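Long-range contact in poly(ADP-ribose) glycohydrolase (Thermomonospora curvata, PDB 3SIG), which hydrolyses poly(ADP-ribose), cleaving the glycosidic bonds between its ADP-ribose units, and binds ADP-ribose in a macrodomain-like fold: residues A[7-15]-A[156-164]. Residues are numbered along the deposited sequence; the frame is centred on the assembly and turned at random.
Sequences IAAETVEIL and FRDDAGRLL
Arg-157 reaches from the hairpin 156-164 to the helical segment 7-15 and ends in a salt bridge with Glu-10. Both terminal nitrogens grip one oxygen: Arg-157 NH2 meets the anti lone pair of Glu-10 OE1 at 2.8 Å, and Arg-157 NH1 approaches the same oxygen at 3.2 Å, less straight, with carboxylate and guanidinium planes only 4° apart. Water 1 bridges Glu-10 OE1 and Arg-157 NH1. Arg-157 NH2 also donates to Thr-11 OG1 (3.0 Å), and Arg-157 NH1 to Gly-161 O of its own hairpin (2.9 Å), so in-plane partners fix the guanidinium's rotation. Apolar groups cover both faces: Ile-7 CG2 lies 3.5 Å above the centre of one, Leu-163 CD2 over the other, offset toward the rim. With chi1 at -71°, CG1 of Ile-7 stands beside the backbone N and carries CD1 toward Gly-161 CA, while CG2 is anti to that N. Phe-156 points its CZ at the helix: Thr-11 CG2 (4.0 Å) and Leu-15 CD2 touch the ring edge there, and Ile-14 CG2 lies 4.3 Å from CZ. Ile-14 CD1 meets Leu-163 CD2 tip to tip. The contact fastens helix 2-17 to the tip of the hairpin of antiparallel strands 147-157 and 163-175, closed by a type I turn from Asp-158 to Gly-161; the Arg-157 side chain lies about 12 Å from bound ADP-ribose. Arg-117 O, in helix 111-118, bonds both Thr-11 OG1 and Arg-157 NE, and Tyr-20 of strand 19-21 packs on Phe-156, Ile-14 and Leu-163.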
# COMPACT_ATOMS: atom_id res chain seq x y z
N ILE A 7 -9.67 -14.70 10.36
CA ILE A 7 -10.14 -13.78 9.33
C ILE A 7 -9.36 -13.97 8.01
O ILE A 7 -9.95 -14.07 6.93
CB ILE A 7 -10.03 -12.34 9.80
CG1 ILE A 7 -11.10 -12.08 10.88
CG2 ILE A 7 -10.23 -11.40 8.64
CD1 ILE A 7 -10.90 -10.79 11.59
N ALA A 8 -8.04 -14.09 8.13
CA ALA A 8 -7.23 -14.36 6.94
C ALA A 8 -7.64 -15.63 6.22
O ALA A 8 -7.76 -15.62 4.99
CB ALA A 8 -5.79 -14.44 7.31
N ALA A 9 -7.88 -16.71 6.94
CA ALA A 9 -8.29 -17.94 6.31
C ALA A 9 -9.66 -17.77 5.64
O ALA A 9 -9.91 -18.34 4.58
CB ALA A 9 -8.31 -19.08 7.35
N GLU A 10 -10.56 -17.06 6.30
CA GLU A 10 -11.88 -16.82 5.72
C GLU A 10 -11.75 -16.03 4.41
O GLU A 10 -12.42 -16.33 3.42
CB GLU A 10 -12.77 -16.06 6.68
CG GLU A 10 -14.20 -15.90 6.16
CD GLU A 10 -15.09 -15.11 7.10
OE1 GLU A 10 -14.86 -13.91 7.29
OE2 GLU A 10 -16.04 -15.70 7.63
N THR A 11 -10.86 -15.05 4.40
CA THR A 11 -10.65 -14.27 3.18
C THR A 11 -10.11 -15.15 2.06
O THR A 11 -10.58 -15.08 0.93
CB THR A 11 -9.73 -13.11 3.47
OG1 THR A 11 -10.44 -12.20 4.30
CG2 THR A 11 -9.30 -12.38 2.17
N VAL A 12 -9.15 -16.02 2.35
CA VAL A 12 -8.70 -16.94 1.33
C VAL A 12 -9.83 -17.84 0.81
O VAL A 12 -9.90 -18.06 -0.39
CB VAL A 12 -7.54 -17.78 1.85
CG1 VAL A 12 -7.29 -19.00 0.92
CG2 VAL A 12 -6.31 -16.91 1.97
N GLU A 13 -10.72 -18.32 1.69
CA GLU A 13 -11.89 -19.10 1.27
C GLU A 13 -12.79 -18.28 0.34
O GLU A 13 -13.26 -18.76 -0.69
CB GLU A 13 -12.72 -19.59 2.48
CG GLU A 13 -14.02 -20.31 2.07
CD GLU A 13 -14.88 -20.83 3.25
OE1 GLU A 13 -14.41 -20.80 4.40
OE2 GLU A 13 -16.02 -21.27 3.00
N ILE A 14 -13.01 -17.03 0.73
CA ILE A 14 -13.85 -16.11 -0.05
C ILE A 14 -13.27 -15.92 -1.44
O ILE A 14 -14.00 -15.95 -2.44
CB ILE A 14 -14.03 -14.77 0.69
CG1 ILE A 14 -15.00 -14.95 1.85
CG2 ILE A 14 -14.51 -13.68 -0.25
CD1 ILE A 14 -14.96 -13.82 2.81
N LEU A 15 -11.95 -15.76 -1.51
CA LEU A 15 -11.30 -15.54 -2.80
C LEU A 15 -11.38 -16.81 -3.65
O LEU A 15 -11.46 -16.69 -4.88
CB LEU A 15 -9.86 -15.04 -2.65
CG LEU A 15 -9.71 -13.73 -1.90
CD1 LEU A 15 -8.24 -13.42 -1.62
CD2 LEU A 15 -10.31 -12.57 -2.65
N PHE A 156 -13.51 -5.47 0.84
CA PHE A 156 -14.78 -6.00 1.35
C PHE A 156 -14.79 -6.22 2.86
O PHE A 156 -15.71 -6.90 3.36
CB PHE A 156 -15.19 -7.29 0.59
CG PHE A 156 -14.08 -8.32 0.47
CD1 PHE A 156 -13.38 -8.46 -0.71
CD2 PHE A 156 -13.77 -9.17 1.52
CE1 PHE A 156 -12.37 -9.39 -0.83
CE2 PHE A 156 -12.75 -10.10 1.41
CZ PHE A 156 -12.04 -10.20 0.24
N ARG A 157 -13.87 -5.61 3.62
CA ARG A 157 -13.98 -5.55 5.08
C ARG A 157 -13.72 -4.15 5.58
O ARG A 157 -12.96 -3.39 4.93
CB ARG A 157 -13.01 -6.50 5.81
CG ARG A 157 -13.15 -7.95 5.49
CD ARG A 157 -12.32 -8.80 6.45
NE ARG A 157 -12.26 -10.16 5.97
CZ ARG A 157 -13.07 -11.11 6.38
NH1 ARG A 157 -14.00 -10.85 7.28
NH2 ARG A 157 -12.96 -12.33 5.88
N ASP A 158 -14.30 -3.80 6.73
CA ASP A 158 -13.97 -2.57 7.43
C ASP A 158 -12.79 -2.78 8.39
O ASP A 158 -12.22 -3.85 8.42
CB ASP A 158 -15.19 -2.01 8.15
CG ASP A 158 -15.65 -2.86 9.32
OD1 ASP A 158 -14.97 -3.79 9.80
OD2 ASP A 158 -16.77 -2.57 9.82
N ASP A 159 -12.49 -1.76 9.20
CA ASP A 159 -11.30 -1.78 10.06
C ASP A 159 -11.41 -2.90 11.12
O ASP A 159 -10.40 -3.46 11.57
CB ASP A 159 -11.10 -0.43 10.76
CG ASP A 159 -10.65 0.69 9.82
OD1 ASP A 159 -10.05 0.39 8.75
OD2 ASP A 159 -10.89 1.87 10.19
N ALA A 160 -12.63 -3.24 11.49
CA ALA A 160 -12.85 -4.25 12.52
C ALA A 160 -12.87 -5.68 11.97
O ALA A 160 -12.96 -6.64 12.74
CB ALA A 160 -14.15 -3.97 13.25
N GLY A 161 -12.83 -5.83 10.65
CA GLY A 161 -12.86 -7.14 10.05
C GLY A 161 -14.25 -7.55 9.60
O GLY A 161 -14.40 -8.65 9.10
N ARG A 162 -15.24 -6.68 9.77
CA ARG A 162 -16.62 -6.97 9.34
C ARG A 162 -16.76 -6.86 7.82
O ARG A 162 -16.25 -5.93 7.20
CB ARG A 162 -17.58 -5.99 9.99
CG ARG A 162 -17.80 -6.20 11.49
CD ARG A 162 -18.84 -7.26 11.75
NE ARG A 162 -20.16 -6.87 11.26
CZ ARG A 162 -21.13 -6.36 12.03
NH1 ARG A 162 -20.93 -6.17 13.32
NH2 ARG A 162 -22.29 -6.03 11.48
N LEU A 163 -17.44 -7.84 7.23
CA LEU A 163 -17.64 -7.85 5.80
C LEU A 163 -18.57 -6.71 5.40
O LEU A 163 -19.51 -6.41 6.13
CB LEU A 163 -18.17 -9.22 5.32
CG LEU A 163 -17.14 -10.35 5.42
CD1 LEU A 163 -17.81 -11.72 5.45
CD2 LEU A 163 -16.13 -10.25 4.29
N LEU A 164 -18.37 -6.13 4.22
CA LEU A 164 -19.12 -4.96 3.80
C LEU A 164 -20.35 -5.34 3.01
O LEU A 164 -20.34 -6.26 2.18
CB LEU A 164 -18.25 -4.03 2.94
CG LEU A 164 -17.00 -3.46 3.62
CD1 LEU A 164 -16.21 -2.58 2.68
CD2 LEU A 164 -17.38 -2.66 4.85
O HOH W 1 -16.24 -12.15 8.87